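Local coordinates for protein histidinol dehydrogenase (Elizabethkingia anophelis NUHP1, PDB 6AN0) that probably catalyses the final step of histidine biosynthesis, the zinc- and NAD-dependent oxidation of L-histidinol to L-histidinaldehyde and then to L-histidine, at residues A77-V82 / I175-N180; S95-F100 / V144-I149; I159-P164 / I182-I187; L326-H331 / Y378-S383. All blocks are in the same frame, centred on the assembly; numbering follows the deposited sequence.

Contact 1: A77-V82 / I175-N180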
loop_
_atom_site.group_PDB
_atom_site.type_symbol
_atom_site.label_atom_id
_atom_site.label_comp_id
_atom_site.label_asym_id
_atom_site.label_seq_id
_atom_site.Cartn_x
_atom_site.Cartn_y
_atom_site.Cartn_z
ATOM N N ALA A 77 16.048 -18.029 28.871
ATOM C CA ALA A 77 17.226 -17.334 29.379
ATOM C C ALA A 77 17.083 -15.831 29.218
ATOM O O ALA A 77 17.456 -15.061 30.113
ATOM C CB ALA A 77 18.480 -17.827 28.658
ATOM N N ALA A 78 16.543 -15.396 28.078
ATOM C CA ALA A 78 16.354 -13.971 27.841
ATOM C C ALA A 78 15.355 -13.364 28.828
ATOM O O ALA A 78 15.579 -12.264 29.345
ATOM C CB ALA A 78 15.906 -13.750 26.394
ATOM N N ILE A 79 14.246 -14.061 29.100
ATOM C CA ILE A 79 13.236 -13.525 30.015
ATOM C C ILE A 79 13.852 -13.210 31.375
ATOM O O ILE A 79 13.555 -12.176 31.986
ATOM C CB ILE A 79 12.052 -14.506 30.145
ATOM C CG1 ILE A 79 11.259 -14.584 28.833
ATOM C CG2 ILE A 79 11.142 -14.101 31.297
ATOM C CD1 ILE A 79 10.188 -15.660 28.837
ATOM N N ALA A 80 14.729 -14.089 31.866
ATOM C CA ALA A 80 15.337 -13.898 33.177
ATOM C C ALA A 80 16.367 -12.773 33.199
ATOM O O ALA A 80 16.803 -12.378 34.284
ATOM C CB ALA A 80 15.987 -15.200 33.644
ATOM N N LEU A 81 16.770 -12.254 32.040
ATOM C CA LEU A 81 17.731 -11.163 31.964
ATOM C C LEU A 81 17.069 -9.801 31.794
ATOM O O LEU A 81 17.771 -8.804 31.601
ATOM C CB LEU A 81 18.710 -11.399 30.813
ATOM C CG LEU A 81 19.601 -12.637 30.866
ATOM C CD1 LEU A 81 20.224 -12.882 29.495
ATOM C CD2 LEU A 81 20.672 -12.487 31.929
ATOM N N VAL A 82 15.743 -9.732 31.838
ATOM C CA VAL A 82 15.024 -8.471 31.707
ATOM C C VAL A 82 14.513 -8.065 33.081
ATOM O O VAL A 82 13.835 -8.850 33.755
ATOM C CB VAL A 82 13.870 -8.586 30.701
ATOM C CG1 VAL A 82 13.197 -7.230 30.540
ATOM C CG2 VAL A 82 14.386 -9.109 29.364
ATOM N N ILE A 175 14.837 -8.035 22.929
ATOM C CA ILE A 175 14.142 -8.402 21.700
ATOM C C ILE A 175 13.374 -9.702 21.892
ATOM O O ILE A 175 12.196 -9.809 21.522
ATOM C CB ILE A 175 15.131 -8.515 20.524
ATOM C CG1 ILE A 175 15.681 -7.143 20.149
ATOM C CG2 ILE A 175 14.459 -9.196 19.312
ATOM C CD1 ILE A 175 16.754 -7.205 19.052
ATOM N N LEU A 176 14.044 -10.723 22.441
ATOM C CA LEU A 176 13.403 -12.028 22.593
ATOM C C LEU A 176 12.258 -11.957 23.593
ATOM O O LEU A 176 11.183 -12.525 23.357
ATOM C CB LEU A 176 14.434 -13.080 23.024
ATOM C CG LEU A 176 15.582 -13.323 22.035
ATOM C CD1 LEU A 176 16.556 -14.350 22.591
ATOM C CD2 LEU A 176 15.036 -13.770 20.683
ATOM N N TYR A 177 12.477 -11.272 24.722
ATOM C CA TYR A 177 11.408 -11.092 25.698
ATOM C C TYR A 177 10.183 -10.452 25.053
ATOM O O TYR A 177 9.055 -10.940 25.208
ATOM C CB TYR A 177 11.884 -10.239 26.883
ATOM C CG TYR A 177 10.707 -9.812 27.735
ATOM C CD1 TYR A 177 10.084 -8.569 27.557
ATOM C CD2 TYR A 177 10.157 -10.689 28.659
ATOM C CE1 TYR A 177 8.963 -8.207 28.315
ATOM C CE2 TYR A 177 9.046 -10.337 29.412
ATOM C CZ TYR A 177 8.456 -9.105 29.236
ATOM O OH TYR A 177 7.360 -8.785 29.999
ATOM N N THR A 178 10.392 -9.344 24.332
ATOM C CA THR A 178 9.284 -8.592 23.757
ATOM C C THR A 178 8.570 -9.383 22.664
ATOM O O THR A 178 7.337 -9.365 22.592
ATOM C CB THR A 178 9.791 -7.249 23.220
ATOM O OG1 THR A 178 10.485 -6.548 24.270
ATOM C CG2 THR A 178 8.628 -6.408 22.755
ATOM N N ALA A 179 9.313 -10.090 21.803
ATOM C CA ALA A 179 8.645 -10.900 20.784
ATOM C C ALA A 179 7.850 -12.029 21.421
ATOM O O ALA A 179 6.709 -12.291 21.025
ATOM C CB ALA A 179 9.655 -11.456 19.782
ATOM N N ASN A 180 8.429 -12.694 22.424
ATOM C CA ASN A 180 7.719 -13.782 23.087
ATOM C C ASN A 180 6.481 -13.273 23.815
ATOM O O ASN A 180 5.439 -13.945 23.819
ATOM C CB ASN A 180 8.652 -14.514 24.047
ATOM C CG ASN A 180 7.963 -15.649 24.764
ATOM O OD1 ASN A 180 7.567 -15.527 25.928
ATOM N ND2 ASN A 180 7.791 -16.754 24.067
#
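I79 and Y177 mark the closest backbone approach, with I79 CA 5.3 Å from Y177 CA, where the C-terminal part of helix 72-79 and the turn after it meet helix 173-181. The latter is the crossover helix of the beta-alpha-beta unit formed with strands 158-163 and 186-189, so the contact lays the 77-82 segment against the outside of a Rossmann-like layer. A type I turn from I79 to V82 folds the chain back, its V82 N bonded to I79 O at 3.3 Å, and V82 thereby joins A78 and I79 against the second helix.

All the links across the contact are van der Waals in kind. A78, which has little bulk of its own, lets the two backbones come near: its CB lies 3.7 Å from L176 CB and also touches L176 CD1. V82 crosses Y177 at about a right angle and rests CG2 on the root of the tyrosine, 3.7 Å from Y177 CB and close to CG. Y177 has CG anti to the backbone N (chi1 168°), which swings the ring beside I79 and V82. I79 comes to this ring at its edge, near the ring plane, with CG1 4.1 Å from Y177 CD2. I87 of helix 84-102 packs on both V82 and Y177, while I75, one turn back on helix 72-79, meets L176 and N180. At the partly exposed border I79 carries its chain beyond the ring, with CG1 beside the backbone N, until CD1 lies 3.9 Å from N180 OD1.

Contact 2: S95-F100 / V144-I149. With EDO (1,2-ethanediol), chain C.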
loop_
_atom_site.group_PDB
_atom_site.type_symbol
_atom_site.label_atom_id
_atom_site.label_comp_id
_atom_site.label_asym_id
_atom_site.label_seq_id
_atom_site.Cartn_x
_atom_site.Cartn_y
_atom_site.Cartn_z
ATOM N N SER A 95 0.090 -2.439 26.060
ATOM C CA SER A 95 -1.336 -2.236 26.283
ATOM C C SER A 95 -1.852 -1.035 25.501
ATOM O O SER A 95 -2.930 -1.100 24.894
ATOM C CB SER A 95 -1.615 -2.079 27.776
ATOM O OG SER A 95 -1.587 -3.337 28.428
ATOM N N ASN A 96 -1.096 0.065 25.491
ATOM C CA ASN A 96 -1.532 1.266 24.785
ATOM C C ASN A 96 -1.519 1.066 23.281
ATOM O O ASN A 96 -2.448 1.494 22.585
ATOM C CB ASN A 96 -0.642 2.447 25.165
ATOM C CG ASN A 96 -0.898 2.929 26.569
ATOM O OD1 ASN A 96 -1.949 2.653 27.130
ATOM N ND2 ASN A 96 0.063 3.647 27.147
ATOM N N ILE A 97 -0.458 0.441 22.761
ATOM C CA ILE A 97 -0.393 0.118 21.340
ATOM C C ILE A 97 -1.543 -0.808 20.946
ATOM O O ILE A 97 -2.199 -0.611 19.910
ATOM C CB ILE A 97 0.983 -0.504 21.012
ATOM C CG1 ILE A 97 2.092 0.542 21.184
ATOM C CG2 ILE A 97 0.989 -1.093 19.592
ATOM C CD1 ILE A 97 3.504 -0.055 21.351
ATOM N N GLU A 98 -1.809 -1.829 21.764
ATOM C CA GLU A 98 -2.894 -2.752 21.437
ATOM C C GLU A 98 -4.234 -2.030 21.430
ATOM O O GLU A 98 -5.058 -2.236 20.532
ATOM C CB GLU A 98 -2.927 -3.917 22.435
ATOM C CG GLU A 98 -3.939 -4.999 22.046
ATOM C CD GLU A 98 -3.916 -6.204 22.980
ATOM O OE1 GLU A 98 -3.304 -6.110 24.065
ATOM O OE2 GLU A 98 -4.509 -7.246 22.626
ATOM N N LYS A 99 -4.462 -1.169 22.422
ATOM C CA LYS A 99 -5.744 -0.477 22.509
ATOM C C LYS A 99 -5.978 0.410 21.288
ATOM O O LYS A 99 -7.069 0.402 20.698
ATOM C CB LYS A 99 -5.799 0.328 23.805
ATOM C CG LYS A 99 -7.150 0.926 24.109
ATOM C CD LYS A 99 -7.222 1.465 25.537
ATOM C CE LYS A 99 -8.548 2.175 25.774
ATOM N NZ LYS A 99 -8.590 2.837 27.112
ATOM N N PHE A 100 -4.960 1.172 20.879
ATOM C CA PHE A 100 -5.148 2.088 19.758
ATOM C C PHE A 100 -5.306 1.344 18.437
ATOM O O PHE A 100 -6.133 1.730 17.600
ATOM C CB PHE A 100 -3.976 3.076 19.660
ATOM C CG PHE A 100 -4.120 4.073 18.529
ATOM C CD1 PHE A 100 -5.163 4.990 18.534
ATOM C CD2 PHE A 100 -3.214 4.098 17.474
ATOM C CE1 PHE A 100 -5.317 5.925 17.508
ATOM C CE2 PHE A 100 -3.351 5.038 16.439
ATOM C CZ PHE A 100 -4.402 5.955 16.456
ATOM N N VAL A 144 9.467 -4.186 17.779
ATOM C CA VAL A 144 8.777 -5.470 17.880
ATOM C C VAL A 144 7.317 -5.259 18.273
ATOM O O VAL A 144 6.407 -5.856 17.685
ATOM C CB VAL A 144 9.500 -6.398 18.872
ATOM C CG1 VAL A 144 8.722 -7.691 19.041
ATOM C CG2 VAL A 144 10.930 -6.671 18.397
ATOM N N LEU A 145 7.072 -4.403 19.274
ATOM C CA LEU A 145 5.690 -4.097 19.656
ATOM C C LEU A 145 4.919 -3.451 18.511
ATOM O O LEU A 145 3.755 -3.795 18.262
ATOM C CB LEU A 145 5.657 -3.167 20.874
ATOM C CG LEU A 145 6.220 -3.703 22.186
ATOM C CD1 LEU A 145 6.159 -2.620 23.262
ATOM C CD2 LEU A 145 5.465 -4.961 22.614
ATOM N N MET A 146 5.550 -2.502 17.814
ATOM C CA MET A 146 4.859 -1.709 16.797
ATOM C C MET A 146 4.401 -2.554 15.611
ATOM O O MET A 146 3.410 -2.214 14.950
ATOM C CB MET A 146 5.777 -0.592 16.287
ATOM C CG MET A 146 6.162 0.452 17.329
ATOM S SD MET A 146 4.723 1.391 17.897
ATOM C CE MET A 146 5.390 2.254 19.330
ATOM N N LEU A 147 5.140 -3.605 15.279
ATOM C CA LEU A 147 4.811 -4.438 14.129
ATOM C C LEU A 147 4.131 -5.734 14.531
ATOM O O LEU A 147 3.216 -6.186 13.836
ATOM C CB LEU A 147 6.075 -4.757 13.322
ATOM C CG LEU A 147 6.823 -3.512 12.846
ATOM C CD1 LEU A 147 8.102 -3.914 12.118
ATOM C CD2 LEU A 147 5.955 -2.630 11.938
ATOM N N GLY A 148 4.525 -6.300 15.673
ATOM C CA GLY A 148 3.942 -7.562 16.107
ATOM C C GLY A 148 2.511 -7.426 16.604
ATOM O O GLY A 148 1.685 -8.317 16.390
ATOM N N ILE A 149 2.195 -6.325 17.281
ATOM C CA ILE A 149 0.876 -6.214 17.909
ATOM C C ILE A 149 -0.211 -6.078 16.840
ATOM O O ILE A 149 -1.223 -6.801 16.908
ATOM C CB ILE A 149 0.833 -5.064 18.939
ATOM C CG1 ILE A 149 1.590 -5.478 20.209
ATOM C CG2 ILE A 149 -0.625 -4.703 19.305
ATOM C CD1 ILE A 149 1.668 -4.398 21.297
HETATM C C1 EDO C . -1.280 -8.662 21.368
HETATM O O1 EDO C . -2.436 -8.922 20.562
HETATM C C2 EDO C . -0.212 -9.719 21.122
HETATM O O2 EDO C . -0.574 -10.967 21.728
#
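I97 and E98 face M146 and I149 across two helices that run in broadly the same direction, their short axes 9.9 Å apart at the closest and inclined at 35°, with E98 CA 6.2 Å from I149 CA. I97 is the centre of the contact, and its branches divide the work. The longer one, CG1 beside the backbone N, ends in CD1, which reaches between two residues of the other helix, 3.8 Å from L145 CB and 3.6 Å from M146 CE. The short branch CG2 meets I149 CD1 at 3.8 Å. I97 crosses each of these three side chains at about a right angle, and all four residues are buried.

M146 leaves its backbone facing away from I97, and a bend at chi2 (-65°) brings the thioether end round, so that the methyl CE, rather than the stem, does the touching. Helices 84-102 and 142-154 pack here within the domain that carries the mixed sheet, the second of them leading directly into strand 158-163. The M146 side chain lies about 6 Å from that of D364, a ligand of the bound zinc, so this end of the contact lies near the metal site.

Toward the solvent, the backbone of E98 is covered by a methyl: I149 CG2 stands 3.7 Å from E98 CA and also touches E98 CB. The E98 chain runs out extended, and its OE2 accepts a weak hydrogen bond from O1 of a 1,2-ethanediol, probably from the crystallisation liquor, at 3.4 Å. On the same helix K99 NZ is hydrogen-bonded to E112 O of the second subunit.

Contact 3: I159-P164 / I182-I187. With EDO (1,2-ethanediol), chain C.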
loop_
_atom_site.group_PDB
_atom_site.type_symbol
_atom_site.label_atom_id
_atom_site.label_comp_id
_atom_site.label_asym_id
_atom_site.label_seq_id
_atom_site.Cartn_x
_atom_site.Cartn_y
_atom_site.Cartn_z
ATOM N N ILE A 159 3.644 -15.412 11.920
ATOM C CA ILE A 159 4.487 -14.224 12.064
ATOM C C ILE A 159 5.927 -14.677 12.260
ATOM O O ILE A 159 6.229 -15.420 13.200
ATOM C CB ILE A 159 4.041 -13.342 13.237
ATOM C CG1 ILE A 159 2.594 -12.876 13.021
ATOM C CG2 ILE A 159 5.038 -12.177 13.390
ATOM C CD1 ILE A 159 1.935 -12.239 14.235
ATOM N N THR A 160 6.814 -14.219 11.383
ATOM C CA THR A 160 8.232 -14.532 11.445
ATOM C C THR A 160 8.987 -13.277 11.846
ATOM O O THR A 160 8.654 -12.181 11.390
ATOM C CB THR A 160 8.729 -15.035 10.084
ATOM O OG1 THR A 160 8.311 -16.392 9.910
ATOM C CG2 THR A 160 10.250 -14.951 9.977
ATOM N N LEU A 161 9.996 -13.427 12.710
ATOM C CA LEU A 161 10.877 -12.312 13.053
ATOM C C LEU A 161 12.321 -12.735 12.811
ATOM O O LEU A 161 12.767 -13.742 13.370
ATOM C CB LEU A 161 10.670 -11.888 14.510
ATOM C CG LEU A 161 11.291 -10.540 14.884
ATOM C CD1 LEU A 161 10.466 -9.913 16.006
ATOM C CD2 LEU A 161 12.738 -10.673 15.314
ATOM N N CYS A 162 13.041 -11.977 11.978
ATOM C CA CYS A 162 14.467 -12.175 11.716
ATOM C C CYS A 162 15.268 -11.042 12.343
ATOM O O CYS A 162 14.938 -9.867 12.154
ATOM C CB CYS A 162 14.766 -12.200 10.215
ATOM S SG CYS A 162 14.170 -13.670 9.357
ATOM N N THR A 163 16.352 -11.393 13.036
ATOM C CA THR A 163 17.223 -10.391 13.644
ATOM C C THR A 163 18.600 -11.017 13.790
ATOM O O THR A 163 18.685 -12.201 14.148
ATOM C CB THR A 163 16.651 -9.919 15.000
ATOM O OG1 THR A 163 17.406 -8.807 15.511
ATOM C CG2 THR A 163 16.639 -11.034 16.026
ATOM N N PRO A 164 19.677 -10.304 13.470
ATOM C CA PRO A 164 20.994 -10.958 13.336
ATOM C C PRO A 164 21.645 -11.215 14.683
ATOM O O PRO A 164 21.488 -10.428 15.628
ATOM C CB PRO A 164 21.806 -9.955 12.508
ATOM C CG PRO A 164 21.126 -8.641 12.718
ATOM C CD PRO A 164 19.665 -8.948 12.886
ATOM N N ILE A 182 4.357 -10.940 23.015
ATOM C CA ILE A 182 3.208 -10.693 22.152
ATOM C C ILE A 182 2.952 -11.893 21.245
ATOM O O ILE A 182 2.197 -11.806 20.268
ATOM C CB ILE A 182 3.389 -9.404 21.340
ATOM C CG1 ILE A 182 4.597 -9.495 20.410
ATOM C CG2 ILE A 182 3.516 -8.205 22.276
ATOM C CD1 ILE A 182 4.730 -8.300 19.514
ATOM N N GLY A 183 3.571 -13.022 21.568
ATOM C CA GLY A 183 3.206 -14.295 20.978
ATOM C C GLY A 183 3.918 -14.669 19.699
ATOM O O GLY A 183 3.469 -15.594 19.009
ATOM N N ILE A 184 5.001 -13.987 19.352
ATOM C CA ILE A 184 5.797 -14.384 18.197
ATOM C C ILE A 184 6.664 -15.567 18.613
ATOM O O ILE A 184 7.472 -15.459 19.543
ATOM C CB ILE A 184 6.648 -13.212 17.683
ATOM C CG1 ILE A 184 5.747 -12.065 17.200
ATOM C CG2 ILE A 184 7.581 -13.678 16.574
ATOM C CD1 ILE A 184 6.503 -10.810 16.880
ATOM N N LYS A 185 6.483 -16.714 17.940
ATOM C CA LYS A 185 7.225 -17.920 18.277
ATOM C C LYS A 185 8.276 -18.311 17.251
ATOM O O LYS A 185 9.142 -19.130 17.566
ATOM C CB LYS A 185 6.263 -19.104 18.468
ATOM C CG LYS A 185 5.273 -18.910 19.604
ATOM C CD LYS A 185 6.000 -18.827 20.937
ATOM C CE LYS A 185 5.121 -18.213 22.016
ATOM N NZ LYS A 185 3.860 -18.973 22.199
ATOM N N ASN A 186 8.223 -17.760 16.043
ATOM C CA ASN A 186 9.134 -18.124 14.956
ATOM C C ASN A 186 10.174 -17.016 14.848
ATOM O O ASN A 186 9.979 -16.033 14.138
ATOM C CB ASN A 186 8.378 -18.298 13.639
ATOM C CG ASN A 186 7.356 -19.439 13.676
ATOM O OD1 ASN A 186 7.425 -20.331 14.519
ATOM N ND2 ASN A 186 6.410 -19.411 12.742
ATOM N N ILE A 187 11.297 -17.188 15.549
ATOM C CA ILE A 187 12.344 -16.175 15.636
ATOM C C ILE A 187 13.629 -16.779 15.094
ATOM O O ILE A 187 14.044 -17.858 15.537
ATOM C CB ILE A 187 12.533 -15.691 17.087
ATOM C CG1 ILE A 187 11.195 -15.208 17.668
ATOM C CG2 ILE A 187 13.602 -14.609 17.171
ATOM C CD1 ILE A 187 11.286 -14.839 19.139
HETATM C C1 EDO C . -1.280 -8.662 21.368
HETATM O O1 EDO C . -2.436 -8.922 20.562
HETATM C C2 EDO C . -0.212 -9.719 21.122
HETATM O O2 EDO C . -0.574 -10.967 21.728
HETATM O O HOH W 1 5.461 -16.695 15.355
#
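N186 O is approached by two groups of the neighbouring strand: L161 N, in a nearly straight hydrogen bond of 3.0 Å (165° at the hydrogen) that meets the carbonyl almost head-on, and the CA-H of T160, a weaker contact with T160 CA 3.5 Å away. A second CA-H...O approach runs from I187 CA to L161 O at 3.4 Å, as expected where L161 and I187 pair in parallel. Ahead of this pairing a water bridges the two backbones, giving a hydrogen to I159 O at 2.6 Å and accepting one from K185 N at 2.8 Å.

I184 is the main apolar link. Both its branches take part, CG1 lying 3.9 Å from I159 CG2 and CG2 4.1 Å from L161 CB, while CD1 reaches on to L161 CD1; it crosses both partners at about a right angle. I184 is brought here by the Schellman motif that ends helix 173-181, in which G183, with positive phi, turns the chain and I184 N bonds to A179 O.

The two segments belong to the parallel strands of a beta-alpha-beta unit in a Rossmann-like layer, whose crossover runs through helix 173-181. Strand 158-163 sits between 186-189 and 117-132, bonding to the latter through T160 and C162. Helix 192-201 covers the face bearing T160, helix 173-181 packs on I187 at the other, and helix 142-154 closes over I159 and I182.

Contact 4: L326-H331 / Y378-S383. With EDO (1,2-ethanediol), chain G.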
loop_
_atom_site.group_PDB
_atom_site.type_symbol
_atom_site.label_atom_id
_atom_site.label_comp_id
_atom_site.label_asym_id
_atom_site.label_seq_id
_atom_site.Cartn_x
_atom_site.Cartn_y
_atom_site.Cartn_z
ATOM N N LEU A 326 4.934 21.300 2.448
ATOM C CA LEU A 326 5.871 21.066 1.350
ATOM C C LEU A 326 6.972 20.084 1.750
ATOM O O LEU A 326 7.435 19.294 0.918
ATOM C CB LEU A 326 6.487 22.395 0.897
ATOM C CG LEU A 326 5.543 23.421 0.262
ATOM C CD1 LEU A 326 6.296 24.688 -0.137
ATOM C CD2 LEU A 326 4.837 22.829 -0.932
ATOM N N TYR A 327 7.416 20.131 3.014
ATOM C CA TYR A 327 8.492 19.253 3.479
ATOM C C TYR A 327 8.004 17.818 3.690
ATOM O O TYR A 327 8.737 16.856 3.407
ATOM C CB TYR A 327 9.078 19.819 4.776
ATOM C CG TYR A 327 10.211 19.015 5.387
ATOM C CD1 TYR A 327 11.521 19.156 4.935
ATOM C CD2 TYR A 327 9.972 18.131 6.430
ATOM C CE1 TYR A 327 12.554 18.424 5.506
ATOM C CE2 TYR A 327 10.991 17.400 7.007
ATOM C CZ TYR A 327 12.282 17.551 6.542
ATOM O OH TYR A 327 13.295 16.829 7.118
ATOM N N ALA A 328 6.772 17.657 4.204
ATOM C CA ALA A 328 6.112 16.375 4.475
ATOM C C ALA A 328 6.915 15.564 5.488
ATOM O O ALA A 328 7.495 14.523 5.139
ATOM C CB ALA A 328 5.904 15.588 3.177
ATOM N N PRO A 329 6.952 15.998 6.749
ATOM C CA PRO A 329 7.852 15.383 7.731
ATOM C C PRO A 329 7.358 14.031 8.238
ATOM O O PRO A 329 6.157 13.769 8.347
ATOM C CB PRO A 329 7.870 16.407 8.876
ATOM C CG PRO A 329 6.476 17.052 8.801
ATOM C CD PRO A 329 6.186 17.129 7.309
ATOM N N GLU A 330 8.318 13.162 8.567
ATOM C CA GLU A 330 7.968 11.914 9.246
ATOM C C GLU A 330 7.242 12.193 10.567
ATOM O O GLU A 330 6.192 11.603 10.853
ATOM C CB GLU A 330 9.227 11.083 9.499
ATOM C CG GLU A 330 8.939 9.764 10.191
ATOM C CD GLU A 330 10.173 9.124 10.795
ATOM O OE1 GLU A 330 11.185 9.826 10.975
ATOM O OE2 GLU A 330 10.113 7.922 11.121
ATOM N N HIS A 331 7.794 13.087 11.389
ATOM C CA HIS A 331 7.162 13.523 12.632
ATOM C C HIS A 331 6.976 15.030 12.606
ATOM O O HIS A 331 7.891 15.766 12.213
ATOM C CB HIS A 331 8.012 13.197 13.863
ATOM C CG HIS A 331 8.408 11.766 13.982
ATOM N ND1 HIS A 331 9.615 11.290 13.514
ATOM C CD2 HIS A 331 7.783 10.714 14.561
ATOM C CE1 HIS A 331 9.708 10.000 13.784
ATOM N NE2 HIS A 331 8.609 9.625 14.416
ATOM N N TYR A 378 8.172 10.602 1.978
ATOM C CA TYR A 378 7.158 9.606 1.662
ATOM C C TYR A 378 5.858 9.823 2.420
ATOM O O TYR A 378 4.880 9.120 2.144
ATOM C CB TYR A 378 7.701 8.203 1.916
ATOM C CG TYR A 378 8.635 7.779 0.796
ATOM C CD1 TYR A 378 8.145 7.557 -0.489
ATOM C CD2 TYR A 378 9.995 7.639 1.010
ATOM C CE1 TYR A 378 8.980 7.179 -1.521
ATOM C CE2 TYR A 378 10.852 7.267 -0.034
ATOM C CZ TYR A 378 10.328 7.038 -1.293
ATOM O OH TYR A 378 11.150 6.663 -2.329
ATOM N N ALA A 379 5.801 10.780 3.348
ATOM C CA ALA A 379 4.499 11.116 3.912
ATOM C C ALA A 379 3.581 11.749 2.866
ATOM O O ALA A 379 2.371 11.852 3.113
ATOM C CB ALA A 379 4.655 12.042 5.126
ATOM N N ARG A 380 4.114 12.131 1.693
ATOM C CA ARG A 380 3.257 12.603 0.609
ATOM C C ARG A 380 2.380 11.504 0.030
ATOM O O ARG A 380 1.357 11.817 -0.594
ATOM C CB ARG A 380 4.097 13.192 -0.536
ATOM C CG ARG A 380 4.920 14.380 -0.098
ATOM C CD ARG A 380 5.796 14.937 -1.225
ATOM N NE ARG A 380 6.698 15.965 -0.690
ATOM C CZ ARG A 380 8.023 15.857 -0.653
ATOM N NH1 ARG A 380 8.608 14.774 -1.141
ATOM N NH2 ARG A 380 8.767 16.839 -0.137
ATOM N N ASN A 381 2.784 10.235 0.145
ATOM C CA ASN A 381 2.056 9.192 -0.560
ATOM C C ASN A 381 1.949 7.878 0.191
ATOM O O ASN A 381 1.381 6.929 -0.358
ATOM C CB ASN A 381 2.665 8.956 -1.974
ATOM C CG ASN A 381 4.217 8.911 -1.994
ATOM O OD1 ASN A 381 4.872 8.818 -0.965
ATOM N ND2 ASN A 381 4.784 8.961 -3.190
ATOM N N TYR A 382 2.427 7.796 1.428
ATOM C CA TYR A 382 2.253 6.608 2.253
ATOM C C TYR A 382 1.772 7.014 3.632
ATOM O O TYR A 382 1.958 8.157 4.053
ATOM C CB TYR A 382 3.570 5.815 2.424
ATOM C CG TYR A 382 4.073 5.158 1.166
ATOM C CD1 TYR A 382 3.813 3.805 0.918
ATOM C CD2 TYR A 382 4.819 5.878 0.231
ATOM C CE1 TYR A 382 4.292 3.174 -0.242
ATOM C CE2 TYR A 382 5.292 5.267 -0.929
ATOM C CZ TYR A 382 5.020 3.918 -1.159
ATOM O OH TYR A 382 5.487 3.295 -2.298
ATOM N N SER A 383 1.209 6.038 4.354
ATOM C CA SER A 383 0.855 6.177 5.762
ATOM C C SER A 383 1.869 5.444 6.630
ATOM O O SER A 383 2.628 4.600 6.160
ATOM C CB SER A 383 -0.546 5.603 6.059
ATOM O OG SER A 383 -1.548 6.160 5.223
HETATM C C1 EDO G . 9.160 10.653 -2.554
HETATM O O1 EDO G . 10.035 11.189 -1.555
HETATM C C2 EDO G . 7.725 11.090 -2.268
HETATM O O2 EDO G . 7.560 12.443 -2.712
HETATM O O HOH W 2 4.558 17.902 -0.004
HETATM O O HOH W 3 8.100 11.822 5.058
#
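R380 sets CG beside its own backbone N (chi1 -61°) and then runs extended to NE, while A328, turning at positive phi (61°) after helix 317-327, presents its methyl to this chain: A328 CB lies 3.6 Å from R380 CG. The extended arm carries the guanidinium to the helix end, where R380 NH2 gives L326 O a straight hydrogen bond of 3.0 Å (179° at the hydrogen) that lies in the planes of both the guanidinium and the carbonyl. R380 NE gives a hydrogen to a water at 3.0 Å, which bonds weakly back to L326 O, and R380 NH1 bonds O2 of a 1,2-ethanediol, probably from the crystallisation liquor, at 3.0 Å.

A second water joins the backbones, donating to A328 O at 2.8 Å and accepting from A379 N at 3.0 Å. Beside this bridge A379 CB packs near A328 CB and the carbonyl oxygens of A328 and P329.

The chain then runs into E330 and H331, the predicted proton acceptors. Two arginines thus meet the last carbonyls of helix 317-327, R380 at L326 O and R26 at Y327 O, where the helix dipole would be expected to strengthen their hold.

Contacts 1, 2 and 3 form one continuous cluster, and contact 4 stands apart. Contacts 1 and 3 have centres about 12 Å apart and share the beta-alpha-beta unit, helix 173-181 and its flanking strands; their segments alternate along the chain. Contact 2, its centre about 15 Å from that of contact 3 and about 17 Å from that of contact 1, lies between the segments of contact 1 in sequence; T178 packs on L145, and I182 on G148. Contact 4 comes last, leading into strand 331-335 of the parallel sheet; its centre and that of contact 2 are about 22 Å apart. Both reach the second subunit and approach the zinc site from the two sheet-bearing parts, consistent with an active site between them.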